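Local coordinates for protein N-acetylneuraminate lyase (Peptoclostridium difficile, PDB 4WOZ) that is an N-acetylneuraminate lyase of the dihydrodipicolinate synthetase family, a TIM-barrel protein found here as a four-chain assembly with 2-(acetylamino)-2-deoxy-D-mannose bound, at residues A[39-44]-A[78-83]; A[105-110]-A[140-145]; A[174-177]-A[183-186]; A[253-258]-A[291-296]. One frame throughout, in Å; residues are numbered along the deposited sequence.

Interaction 1: residues A[39-44]-A[78-83]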
loop_
_atom_site.group_PDB
_atom_site.type_symbol
_atom_site.label_atom_id
_atom_site.label_comp_id
_atom_site.label_asym_id
_atom_site.label_seq_id
_atom_site.Cartn_x
_atom_site.Cartn_y
_atom_site.Cartn_z
ATOM N N GLN A 39 -5.018 36.297 -16.616
ATOM C CA GLN A 39 -5.506 35.739 -17.872
ATOM C C GLN A 39 -6.117 34.361 -17.617
ATOM O O GLN A 39 -7.145 34.015 -18.193
ATOM C CB GLN A 39 -4.369 35.623 -18.890
ATOM C CG GLN A 39 -3.676 36.949 -19.203
ATOM C CD GLN A 39 -2.649 36.823 -20.313
ATOM O OE1 GLN A 39 -2.004 35.784 -20.465
ATOM N NE2 GLN A 39 -2.480 37.888 -21.085
ATOM N N ILE A 40 -5.479 33.567 -16.761
ATOM C CA ILE A 40 -6.004 32.240 -16.440
ATOM C C ILE A 40 -7.404 32.419 -15.856
ATOM O O ILE A 40 -8.356 31.763 -16.274
ATOM C CB ILE A 40 -5.118 31.508 -15.393
ATOM C CG1 ILE A 40 -3.755 31.160 -16.004
ATOM C CG2 ILE A 40 -5.819 30.239 -14.907
ATOM C CD1 ILE A 40 -2.767 30.553 -15.003
ATOM N N ILE A 41 -7.511 33.319 -14.886
ATOM C CA ILE A 41 -8.779 33.608 -14.230
ATOM C C ILE A 41 -9.837 34.028 -15.251
ATOM O O ILE A 41 -10.932 33.475 -15.288
ATOM C CB ILE A 41 -8.601 34.728 -13.192
ATOM C CG1 ILE A 41 -7.666 34.242 -12.082
ATOM C CG2 ILE A 41 -9.966 35.165 -12.639
ATOM C CD1 ILE A 41 -7.307 35.302 -11.063
ATOM N N ARG A 42 -9.493 35.012 -16.077
ATOM C CA ARG A 42 -10.396 35.514 -17.111
ATOM C C ARG A 42 -10.800 34.408 -18.079
ATOM O O ARG A 42 -11.936 34.367 -18.555
ATOM C CB ARG A 42 -9.717 36.650 -17.884
ATOM C CG ARG A 42 -9.707 37.989 -17.158
ATOM C CD ARG A 42 -10.765 38.923 -17.735
ATOM N NE ARG A 42 -12.126 38.411 -17.592
ATOM C CZ ARG A 42 -12.846 38.498 -16.478
ATOM N NH1 ARG A 42 -12.338 39.078 -15.400
ATOM N NH2 ARG A 42 -14.082 38.022 -16.449
ATOM N N HIS A 43 -9.857 33.518 -18.372
ATOM C CA HIS A 43 -10.102 32.409 -19.284
ATOM C C HIS A 43 -11.154 31.467 -18.703
ATOM O O HIS A 43 -12.063 31.019 -19.408
ATOM C CB HIS A 43 -8.799 31.651 -19.533
ATOM C CG HIS A 43 -8.945 30.478 -20.451
ATOM N ND1 HIS A 43 -9.200 30.612 -21.798
ATOM C CD2 HIS A 43 -8.857 29.147 -20.216
ATOM C CE1 HIS A 43 -9.260 29.415 -22.355
ATOM N NE2 HIS A 43 -9.057 28.510 -21.415
ATOM N N ASN A 44 -11.033 31.175 -17.412
ATOM C CA ASN A 44 -11.984 30.290 -16.747
ATOM C C ASN A 44 -13.387 30.887 -16.704
ATOM O O ASN A 44 -14.373 30.174 -16.852
ATOM C CB ASN A 44 -11.520 29.969 -15.320
ATOM C CG ASN A 44 -10.555 28.802 -15.271
ATOM O OD1 ASN A 44 -10.881 27.695 -15.697
ATOM N ND2 ASN A 44 -9.363 29.041 -14.748
ATOM N N LYS A 78 -9.551 37.561 -6.217
ATOM C CA LYS A 78 -10.732 38.308 -5.808
ATOM C C LYS A 78 -10.875 39.604 -6.596
ATOM O O LYS A 78 -11.965 39.947 -7.050
ATOM C CB LYS A 78 -10.665 38.612 -4.306
ATOM C CG LYS A 78 -11.872 39.368 -3.770
ATOM C CD LYS A 78 -13.158 38.583 -3.975
ATOM C CE LYS A 78 -14.374 39.379 -3.517
ATOM N NZ LYS A 78 -15.621 38.603 -3.735
ATOM N N ASP A 79 -9.774 40.325 -6.761
ATOM C CA ASP A 79 -9.804 41.585 -7.498
ATOM C C ASP A 79 -10.246 41.360 -8.937
ATOM O O ASP A 79 -11.097 42.082 -9.457
ATOM C CB ASP A 79 -8.423 42.240 -7.493
ATOM C CG ASP A 79 -8.411 43.579 -8.209
ATOM O OD1 ASP A 79 -9.142 44.489 -7.767
ATOM O OD2 ASP A 79 -7.673 43.723 -9.209
ATOM N N GLU A 80 -9.671 40.344 -9.573
ATOM C CA GLU A 80 -9.982 40.025 -10.957
ATOM C C GLU A 80 -11.397 39.496 -11.165
ATOM O O GLU A 80 -12.051 39.838 -12.146
ATOM C CB GLU A 80 -8.977 39.003 -11.495
ATOM C CG GLU A 80 -9.065 38.796 -12.997
ATOM C CD GLU A 80 -9.061 40.118 -13.751
ATOM O OE1 GLU A 80 -8.108 40.905 -13.573
ATOM O OE2 GLU A 80 -10.012 40.368 -14.517
ATOM N N VAL A 81 -11.860 38.650 -10.250
ATOM C CA VAL A 81 -13.195 38.077 -10.358
ATOM C C VAL A 81 -14.275 39.033 -9.873
ATOM O O VAL A 81 -15.332 39.152 -10.490
ATOM C CB VAL A 81 -13.311 36.769 -9.542
ATOM C CG1 VAL A 81 -14.758 36.295 -9.526
ATOM C CG2 VAL A 81 -12.412 35.698 -10.140
ATOM N N LYS A 82 -13.994 39.708 -8.763
ATOM C CA LYS A 82 -14.931 40.643 -8.152
ATOM C C LYS A 82 -16.130 39.861 -7.623
ATOM O O LYS A 82 -16.029 39.187 -6.598
ATOM C CB LYS A 82 -15.371 41.697 -9.171
ATOM C CG LYS A 82 -14.214 42.529 -9.715
ATOM C CD LYS A 82 -14.675 43.522 -10.774
ATOM C CE LYS A 82 -13.505 44.327 -11.336
ATOM N NZ LYS A 82 -12.532 43.472 -12.080
ATOM N N GLU A 83 -17.263 39.956 -8.271
ATOM C CA GLU A 83 -18.394 39.141 -7.976
ATOM C C GLU A 83 -19.031 38.398 -9.101
ATOM O O GLU A 83 -20.036 37.898 -9.054
ATOM C CB GLU A 83 -19.442 39.898 -7.254
ATOM C CG GLU A 83 -18.873 41.010 -6.467
ATOM C CD GLU A 83 -18.620 40.642 -5.082
ATOM O OE1 GLU A 83 -18.280 41.525 -4.360
ATOM O OE2 GLU A 83 -18.763 39.506 -4.743
#
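Ile41 meets Val81 methyl to methyl where residues 39-44 pack against residues 78-83: CG2 of Ile41 stands 3.5 Å from CG2 of Val81, and the two side chains cross at about a right angle. This apolar part lies on the inner side, and the backbones come closest at Ile41 and Glu80. The same Ile41 CG2 also rests 3.8 Å from CG of Glu80, so the aliphatic part of the glutamate is used as packing surface. Beta-branched residues suit this place because their methyls sit close to the backbone and fill the gap between helices without a flexible arm.

The polar part lies nearer the surface. Arg42 NH1 donates to OE2 of Glu80 in a salt bridge of 2.8 Å with an N-H...O angle of 148°. The oxygen lies in the guanidinium plane and offers its anti lone pair, while the two flat groups are turned 71° against each other. Bends at chi2 and chi3 of Arg42 fold the chain over so that its end reaches across; NH1 also makes a long, weak bond to the backbone O of Glu80 (3.4 Å). Both charges have further partners: Arg42 also pairs with Asp46 and Glu84, and Glu80 with Arg38.

The contact ties helix 34-48 to helix 67-81, neighbours in the outer layer of the barrel, and beneath them Ile41 and Val81 both touch Leu53 of strand 52-55, while Val81 also reaches Leu87 of strand 86-90.

Interaction 2: residues A[105-110]-A[140-145]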
loop_
_atom_site.group_PDB
_atom_site.type_symbol
_atom_site.label_atom_id
_atom_site.label_comp_id
_atom_site.label_asym_id
_atom_site.label_seq_id
_atom_site.Cartn_x
_atom_site.Cartn_y
_atom_site.Cartn_z
ATOM N N PHE A 105 -7.715 36.117 6.284
ATOM C CA PHE A 105 -7.394 36.921 5.115
ATOM C C PHE A 105 -8.450 36.768 4.017
ATOM O O PHE A 105 -9.020 37.754 3.556
ATOM C CB PHE A 105 -6.019 36.520 4.570
ATOM C CG PHE A 105 -5.523 37.402 3.458
ATOM C CD1 PHE A 105 -5.143 38.714 3.711
ATOM C CD2 PHE A 105 -5.428 36.917 2.160
ATOM C CE1 PHE A 105 -4.674 39.534 2.688
ATOM C CE2 PHE A 105 -4.959 37.727 1.127
ATOM C CZ PHE A 105 -4.582 39.039 1.394
ATOM N N THR A 106 -8.718 35.532 3.606
ATOM C CA THR A 106 -9.695 35.289 2.548
ATOM C C THR A 106 -11.120 35.663 2.941
ATOM O O THR A 106 -11.866 36.197 2.126
ATOM C CB THR A 106 -9.665 33.812 2.075
ATOM O OG1 THR A 106 -9.927 32.936 3.179
ATOM C CG2 THR A 106 -8.299 33.476 1.478
ATOM N N THR A 107 -11.508 35.390 4.182
ATOM C CA THR A 107 -12.855 35.739 4.615
ATOM C C THR A 107 -13.050 37.254 4.523
ATOM O O THR A 107 -14.114 37.736 4.107
ATOM C CB THR A 107 -13.125 35.282 6.061
ATOM O OG1 THR A 107 -13.139 33.850 6.116
ATOM C CG2 THR A 107 -14.468 35.815 6.548
ATOM N N ASP A 108 -12.018 38.005 4.898
ATOM C CA ASP A 108 -12.097 39.457 4.846
ATOM C C ASP A 108 -12.141 39.939 3.398
ATOM O O ASP A 108 -12.724 40.981 3.109
ATOM C CB ASP A 108 -10.916 40.092 5.585
ATOM C CG ASP A 108 -10.987 39.883 7.089
ATOM O OD1 ASP A 108 -12.091 39.601 7.599
ATOM O OD2 ASP A 108 -9.941 40.016 7.764
ATOM N N LEU A 109 -11.528 39.178 2.495
ATOM C CA LEU A 109 -11.528 39.520 1.075
ATOM C C LEU A 109 -12.894 39.217 0.467
ATOM O O LEU A 109 -13.182 39.598 -0.667
ATOM C CB LEU A 109 -10.453 38.728 0.329
ATOM C CG LEU A 109 -9.017 39.243 0.419
ATOM C CD1 LEU A 109 -8.092 38.300 -0.332
ATOM C CD2 LEU A 109 -8.935 40.649 -0.177
ATOM N N GLY A 110 -13.730 38.520 1.227
ATOM C CA GLY A 110 -15.054 38.193 0.742
ATOM C C GLY A 110 -15.204 36.868 0.017
ATOM O O GLY A 110 -16.119 36.721 -0.796
ATOM N N VAL A 140 -13.349 32.079 12.006
ATOM C CA VAL A 140 -13.940 33.070 11.116
ATOM C C VAL A 140 -15.438 32.920 10.886
ATOM O O VAL A 140 -16.052 31.919 11.256
ATOM C CB VAL A 140 -13.248 33.054 9.733
ATOM C CG1 VAL A 140 -11.764 33.330 9.887
ATOM C CG2 VAL A 140 -13.470 31.708 9.053
ATOM N N ASP A 141 -16.017 33.938 10.263
ATOM C CA ASP A 141 -17.438 33.943 9.958
ATOM C C ASP A 141 -17.590 33.522 8.501
ATOM O O ASP A 141 -17.852 34.345 7.625
ATOM C CB ASP A 141 -18.010 35.345 10.180
ATOM C CG ASP A 141 -19.510 35.398 9.988
ATOM O OD1 ASP A 141 -20.206 34.507 10.520
ATOM O OD2 ASP A 141 -19.995 36.333 9.313
ATOM N N ASN A 142 -17.412 32.229 8.253
ATOM C CA ASN A 142 -17.499 31.683 6.906
ATOM C C ASN A 142 -18.020 30.245 6.973
ATOM O O ASN A 142 -18.511 29.798 8.014
ATOM C CB ASN A 142 -16.106 31.708 6.258
ATOM C CG ASN A 142 -16.156 31.965 4.760
ATOM O OD1 ASN A 142 -16.973 31.386 4.047
ATOM N ND2 ASN A 142 -15.273 32.827 4.277
ATOM N N ARG A 143 -17.911 29.525 5.859
ATOM C CA ARG A 143 -18.349 28.134 5.781
ATOM C C ARG A 143 -17.187 27.311 5.233
ATOM O O ARG A 143 -16.451 27.777 4.361
ATOM C CB ARG A 143 -19.565 28.018 4.859
ATOM C CG ARG A 143 -20.757 28.839 5.323
ATOM C CD ARG A 143 -21.804 28.987 4.226
ATOM N NE ARG A 143 -21.306 29.754 3.085
ATOM C CZ ARG A 143 -21.992 29.954 1.963
ATOM N NH1 ARG A 143 -23.210 29.441 1.825
ATOM N NH2 ARG A 143 -21.464 30.669 0.976
ATOM N N LEU A 144 -17.017 26.090 5.732
ATOM C CA LEU A 144 -15.900 25.273 5.276
ATOM C C LEU A 144 -16.221 23.941 4.604
ATOM O O LEU A 144 -17.148 23.219 4.987
ATOM C CB LEU A 144 -14.927 25.032 6.443
ATOM C CG LEU A 144 -13.647 24.256 6.121
ATOM C CD1 LEU A 144 -12.529 24.701 7.028
ATOM C CD2 LEU A 144 -13.896 22.768 6.271
ATOM N N ILE A 145 -15.410 23.627 3.601
ATOM C CA ILE A 145 -15.528 22.391 2.851
ATOM C C ILE A 145 -14.278 21.555 3.129
ATOM O O ILE A 145 -13.161 22.059 3.050
ATOM C CB ILE A 145 -15.606 22.675 1.340
ATOM C CG1 ILE A 145 -16.898 23.431 1.022
ATOM C CG2 ILE A 145 -15.525 21.372 0.555
ATOM C CD1 ILE A 145 -16.928 24.006 -0.374
#
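The hydroxyl of Thr107 receives a hydrogen bond from the amide of Asn142, the single polar link between residues 105-110 and 140-145. ND2 of Asn142 lies 3.0 Å from OG1 of Thr107, and the bond is nearly straight at 169°, with the oxygen close to the amide plane. The first torsion of Thr107 (chi1 -67°) sets OG1 beside its own backbone N, where it also bonds to the carbonyl of Ala103 one turn earlier; threonine suits the place because its one hydroxyl can serve both partners. Asn142 is fixed at both ends of its amide: ND2 has a second acceptor in the carbonyl of Tyr111, and OD1 takes the backbone N-H of Arg143 at 2.8 Å. An asparagine fits here, offering a donor and an acceptor from one short, flat group.

In the TIM barrel this joins the C-terminal end of helix 96-109 to the loop leading into strand 144-147. The helix ends in a Schellman motif at Gly110, whose positive phi suits a residue lacking CB.

The remaining contacts are van der Waals, each of a methyl against an oxygen. CG2 of Val140 comes within 3.7 Å of Thr107 OG1, and the methyl CG2 of Thr107 rests 3.8 Å from the backbone O of Asp141.

Interaction 3: residues A[174-177]-A[183-186]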
loop_
_atom_site.group_PDB
_atom_site.type_symbol
_atom_site.label_atom_id
_atom_site.label_comp_id
_atom_site.label_asym_id
_atom_site.label_seq_id
_atom_site.Cartn_x
_atom_site.Cartn_y
_atom_site.Cartn_z
ATOM N N VAL A 174 -17.840 18.644 1.490
ATOM C CA VAL A 174 -16.578 17.937 1.324
ATOM C C VAL A 174 -16.197 17.785 -0.146
ATOM O O VAL A 174 -17.061 17.601 -1.001
ATOM C CB VAL A 174 -16.662 16.521 1.939
ATOM C CG1 VAL A 174 -17.792 15.740 1.279
ATOM C CG2 VAL A 174 -15.342 15.783 1.753
ATOM N N LYS A 175 -14.900 17.887 -0.430
ATOM C CA LYS A 175 -14.388 17.695 -1.779
ATOM C C LYS A 175 -13.835 16.281 -1.734
ATOM O O LYS A 175 -12.766 16.040 -1.169
ATOM C CB LYS A 175 -13.262 18.675 -2.101
ATOM C CG LYS A 175 -12.619 18.412 -3.454
ATOM C CD LYS A 175 -11.384 19.263 -3.668
ATOM C CE LYS A 175 -10.614 18.815 -4.906
ATOM N NZ LYS A 175 -9.345 19.581 -5.074
ATOM N N PHE A 176 -14.582 15.352 -2.316
ATOM C CA PHE A 176 -14.226 13.940 -2.329
ATOM C C PHE A 176 -13.289 13.625 -3.486
ATOM O O PHE A 176 -13.738 13.485 -4.622
ATOM C CB PHE A 176 -15.508 13.111 -2.467
ATOM C CG PHE A 176 -15.401 11.719 -1.918
ATOM C CD1 PHE A 176 -15.373 11.500 -0.543
ATOM C CD2 PHE A 176 -15.333 10.623 -2.775
ATOM C CE1 PHE A 176 -15.279 10.211 -0.028
ATOM C CE2 PHE A 176 -15.238 9.328 -2.274
ATOM C CZ PHE A 176 -15.211 9.121 -0.896
ATOM N N THR A 177 -11.993 13.505 -3.207
ATOM C CA THR A 177 -11.034 13.203 -4.267
ATOM C C THR A 177 -10.467 11.782 -4.168
ATOM O O THR A 177 -9.333 11.527 -4.566
ATOM C CB THR A 177 -9.872 14.230 -4.274
ATOM O OG1 THR A 177 -10.411 15.557 -4.280
ATOM C CG2 THR A 177 -9.008 14.061 -5.524
ATOM N N LEU A 183 -18.024 4.568 -0.571
ATOM C CA LEU A 183 -18.043 5.623 0.442
ATOM C C LEU A 183 -18.769 6.865 -0.073
ATOM O O LEU A 183 -19.477 7.540 0.678
ATOM C CB LEU A 183 -16.615 6.008 0.840
ATOM C CG LEU A 183 -16.500 7.131 1.878
ATOM C CD1 LEU A 183 -17.109 6.684 3.195
ATOM C CD2 LEU A 183 -15.042 7.506 2.080
ATOM N N LEU A 184 -18.590 7.176 -1.353
ATOM C CA LEU A 184 -19.244 8.348 -1.926
ATOM C C LEU A 184 -20.763 8.201 -1.847
ATOM O O LEU A 184 -21.471 9.124 -1.428
ATOM C CB LEU A 184 -18.803 8.548 -3.381
ATOM C CG LEU A 184 -19.454 9.720 -4.129
ATOM C CD1 LEU A 184 -19.328 10.997 -3.308
ATOM C CD2 LEU A 184 -18.786 9.894 -5.493
ATOM N N GLU A 185 -21.253 7.037 -2.254
ATOM C CA GLU A 185 -22.681 6.735 -2.228
ATOM C C GLU A 185 -23.194 6.810 -0.788
ATOM O O GLU A 185 -24.269 7.355 -0.532
ATOM C CB GLU A 185 -22.910 5.335 -2.806
ATOM C CG GLU A 185 -24.339 4.835 -2.802
ATOM C CD GLU A 185 -24.773 4.309 -1.448
ATOM O OE1 GLU A 185 -23.935 3.700 -0.754
ATOM O OE2 GLU A 185 -25.952 4.495 -1.087
ATOM N N ARG A 186 -22.416 6.259 0.140
ATOM C CA ARG A 186 -22.768 6.266 1.559
ATOM C C ARG A 186 -22.838 7.701 2.075
ATOM O O ARG A 186 -23.744 8.056 2.829
ATOM C CB ARG A 186 -21.734 5.479 2.371
ATOM C CG ARG A 186 -21.790 3.968 2.212
ATOM C CD ARG A 186 -23.035 3.353 2.878
ATOM N NE ARG A 186 -24.221 3.395 2.025
ATOM C CZ ARG A 186 -25.435 3.015 2.412
ATOM N NH1 ARG A 186 -25.631 2.562 3.646
ATOM N NH2 ARG A 186 -26.459 3.096 1.571
#
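The ring of Phe176 reaches from its strand to two successive leucines of the following helix, and each meets a different part of it. Leu183 comes to the rim: its CD2 methyl lies in the ring plane, 3.4 Å from CZ of Phe176, a tight edge contact. Leu184 instead lies over one face, its CA above the ring and its CB 3.8 Å from CE2 of Phe176, with its CD1 methyl near CD2 of the ring at 4.0 Å. A large flat side chain suits this place because it can fill the space between strand and helix while offering edge and face to different neighbours.

The ring is carried to the helix by a first torsion that sets CG opposite the backbone N (chi1 -155°). Asp180, just before helix 181-190, accepts the backbone N-H of Leu183 on OD1 in the first turn. On the outer side of the helix Glu185 and Arg186 form a side-on, two-bond ion pair that also engages His247, Asn250 and Asp251 of the second subunit.

Strand 171-176 and helix 181-190 are the first two elements of a beta-alpha-beta unit completed by strand 195-198; Leu183 also touches Leu159 of helix 159-165, and Phe176 packs on Phe200 just beyond the third element.

Interaction 4: residues A[253-258]-A[291-296]; sequences ITDILG and KSRAKE
Between two helices, the NH2 edge of the Arg293 guanidinium comes over the face of the Asp255 carboxylate, the planes 76° apart and the side chains crossing at about a right angle. Only the NH2 end of the arginine makes the direct contact: Arg293 NH2 stands 2.9 Å from Asp255 OD1 in a salt bridge, and it is also close to CG of Asp255, at 3.2 Å. Seen from the arginine, OD1 lies at the edge of the guanidinium, in its plane. The bend at chi2 of Arg293 (54°) turns an otherwise extended chain toward the aspartate.

Other nitrogens of the same group are used as well. NE of Arg293 donates to a water at 2.8 Å, and that water in turn donates to the backbone O of Asp255 at 2.7 Å, so the bridge is doubled by a solvent-mediated link to the main chain. NH1 makes a weak bond of 3.3 Å to OE1 of Glu296, one turn closer to the C-terminus on its own helix, which completes a salt-bridge network. Arginine suits the site because its planar group can serve three directions at once, whereas the short aspartate keeps its charge close to its helix. Asp255 OD2 is in turn held by Tyr301 and Lys300.

Neighbouring Thr254 touches the bound 2-(acetylamino)-2-deoxy-D-mannose and Tyr182 of the second subunit. The contact joins helix 239-259 to the C-terminal helix 288-301 on the surface of the chain, while Ile256 and Ala294 pack on helix 261-271.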
loop_
_atom_site.group_PDB
_atom_site.type_symbol
_atom_site.label_atom_id
_atom_site.label_comp_id
_atom_site.label_asym_id
_atom_site.label_seq_id
_atom_site.Cartn_x
_atom_site.Cartn_y
_atom_site.Cartn_z
ATOM N N ILE A 253 -7.227 13.552 -20.738
ATOM C CA ILE A 253 -6.611 13.399 -19.426
ATOM C C ILE A 253 -5.500 12.357 -19.481
ATOM O O ILE A 253 -4.463 12.499 -18.831
ATOM C CB ILE A 253 -7.659 12.976 -18.366
ATOM C CG1 ILE A 253 -8.576 14.165 -18.047
ATOM C CG2 ILE A 253 -6.953 12.472 -17.108
ATOM C CD1 ILE A 253 -9.846 13.797 -17.284
ATOM N N THR A 254 -5.720 11.309 -20.261
ATOM C CA THR A 254 -4.726 10.265 -20.394
ATOM C C THR A 254 -3.453 10.828 -21.028
ATOM O O THR A 254 -2.345 10.572 -20.548
ATOM C CB THR A 254 -5.263 9.104 -21.251
ATOM O OG1 THR A 254 -6.376 8.489 -20.582
ATOM C CG2 THR A 254 -4.180 8.067 -21.476
ATOM N N ASP A 255 -3.613 11.594 -22.105
ATOM C CA ASP A 255 -2.461 12.179 -22.786
ATOM C C ASP A 255 -1.745 13.185 -21.901
ATOM O O ASP A 255 -0.510 13.238 -21.876
ATOM C CB ASP A 255 -2.888 12.850 -24.094
ATOM C CG ASP A 255 -3.278 11.847 -25.156
ATOM O OD1 ASP A 255 -2.805 10.695 -25.080
ATOM O OD2 ASP A 255 -4.045 12.205 -26.074
ATOM N N ILE A 256 -2.517 13.982 -21.170
ATOM C CA ILE A 256 -1.942 14.975 -20.272
ATOM C C ILE A 256 -1.067 14.307 -19.211
ATOM O O ILE A 256 0.071 14.727 -18.981
ATOM C CB ILE A 256 -3.046 15.792 -19.558
ATOM C CG1 ILE A 256 -3.744 16.706 -20.569
ATOM C CG2 ILE A 256 -2.450 16.593 -18.402
ATOM C CD1 ILE A 256 -4.800 17.595 -19.962
ATOM N N LEU A 257 -1.599 13.269 -18.570
ATOM C CA LEU A 257 -0.858 12.565 -17.529
ATOM C C LEU A 257 0.432 11.953 -18.062
ATOM O O LEU A 257 1.471 12.002 -17.406
ATOM C CB LEU A 257 -1.733 11.474 -16.895
ATOM C CG LEU A 257 -2.902 11.963 -16.032
ATOM C CD1 LEU A 257 -3.755 10.781 -15.616
ATOM C CD2 LEU A 257 -2.372 12.686 -14.809
ATOM N N GLY A 258 0.360 11.385 -19.261
ATOM C CA GLY A 258 1.533 10.773 -19.855
ATOM C C GLY A 258 2.614 11.760 -20.268
ATOM O O GLY A 258 3.781 11.387 -20.379
ATOM N N LYS A 291 6.997 19.632 -25.220
ATOM C CA LYS A 291 6.367 20.770 -25.876
ATOM C C LYS A 291 5.692 20.399 -27.193
ATOM O O LYS A 291 4.587 20.860 -27.473
ATOM C CB LYS A 291 7.390 21.890 -26.094
ATOM C CG LYS A 291 7.833 22.562 -24.799
ATOM C CD LYS A 291 8.795 23.726 -25.038
ATOM C CE LYS A 291 9.163 24.394 -23.714
ATOM N NZ LYS A 291 10.192 25.471 -23.848
ATOM N N SER A 292 6.340 19.570 -28.006
ATOM C CA SER A 292 5.726 19.180 -29.270
ATOM C C SER A 292 4.574 18.217 -28.978
ATOM O O SER A 292 3.581 18.192 -29.693
ATOM C CB SER A 292 6.750 18.526 -30.202
ATOM O OG SER A 292 7.195 17.284 -29.696
ATOM N N ARG A 293 4.704 17.426 -27.918
ATOM C CA ARG A 293 3.634 16.501 -27.560
ATOM C C ARG A 293 2.412 17.293 -27.096
ATOM O O ARG A 293 1.285 16.981 -27.471
ATOM C CB ARG A 293 4.085 15.548 -26.450
ATOM C CG ARG A 293 2.969 14.665 -25.905
ATOM C CD ARG A 293 2.269 13.896 -27.020
ATOM N NE ARG A 293 1.181 13.053 -26.522
ATOM C CZ ARG A 293 0.380 12.336 -27.303
ATOM N NH1 ARG A 293 0.540 12.359 -28.620
ATOM N NH2 ARG A 293 -0.579 11.588 -26.771
ATOM N N ALA A 294 2.640 18.318 -26.283
ATOM C CA ALA A 294 1.545 19.148 -25.785
ATOM C C ALA A 294 0.804 19.809 -26.944
ATOM O O ALA A 294 -0.416 19.964 -26.907
ATOM C CB ALA A 294 2.082 20.209 -24.835
ATOM N N LYS A 295 1.541 20.203 -27.978
ATOM C CA LYS A 295 0.919 20.824 -29.135
ATOM C C LYS A 295 0.133 19.803 -29.960
ATOM O O LYS A 295 -0.834 20.155 -30.641
ATOM C CB LYS A 295 1.979 21.542 -29.975
ATOM C CG LYS A 295 2.493 22.793 -29.270
ATOM C CD LYS A 295 3.525 23.565 -30.064
ATOM C CE LYS A 295 3.886 24.846 -29.323
ATOM N NZ LYS A 295 4.957 25.630 -29.996
ATOM N N GLU A 296 0.538 18.538 -29.898
ATOM C CA GLU A 296 -0.197 17.494 -30.607
ATOM C C GLU A 296 -1.520 17.320 -29.858
ATOM O O GLU A 296 -2.587 17.199 -30.460
ATOM C CB GLU A 296 0.550 16.161 -30.564
ATOM C CG GLU A 296 1.719 16.035 -31.506
ATOM C CD GLU A 296 2.248 14.614 -31.537
ATOM O OE1 GLU A 296 2.670 14.113 -30.470
ATOM O OE2 GLU A 296 2.235 13.995 -32.624
HETATM O O HOH W 1 0.797 12.013 -23.952
#

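Overall arrangement
Interaction 3 is the most buried of the four and wholly apolar across its segments, as fits a strand packing on the helix that follows it. Interactions 1 and 2 are partly buried in the barrel's outer layer: the first joins a salt bridge to apolar packing, while the second rests on one neutral amide-to-hydroxyl bond with methyl-to-oxygen packing beside it. They touch each other through Lys78, while interactions 2 and 3 meet on the neighbouring strands 144-147 and 171-176. Interaction 4 is a surface contact between helix 239-259 and the C-terminal helix 288-301, purely polar and helped by water; its nearest atoms stay about 11 Å from interaction 3, yet both reach the second subunit.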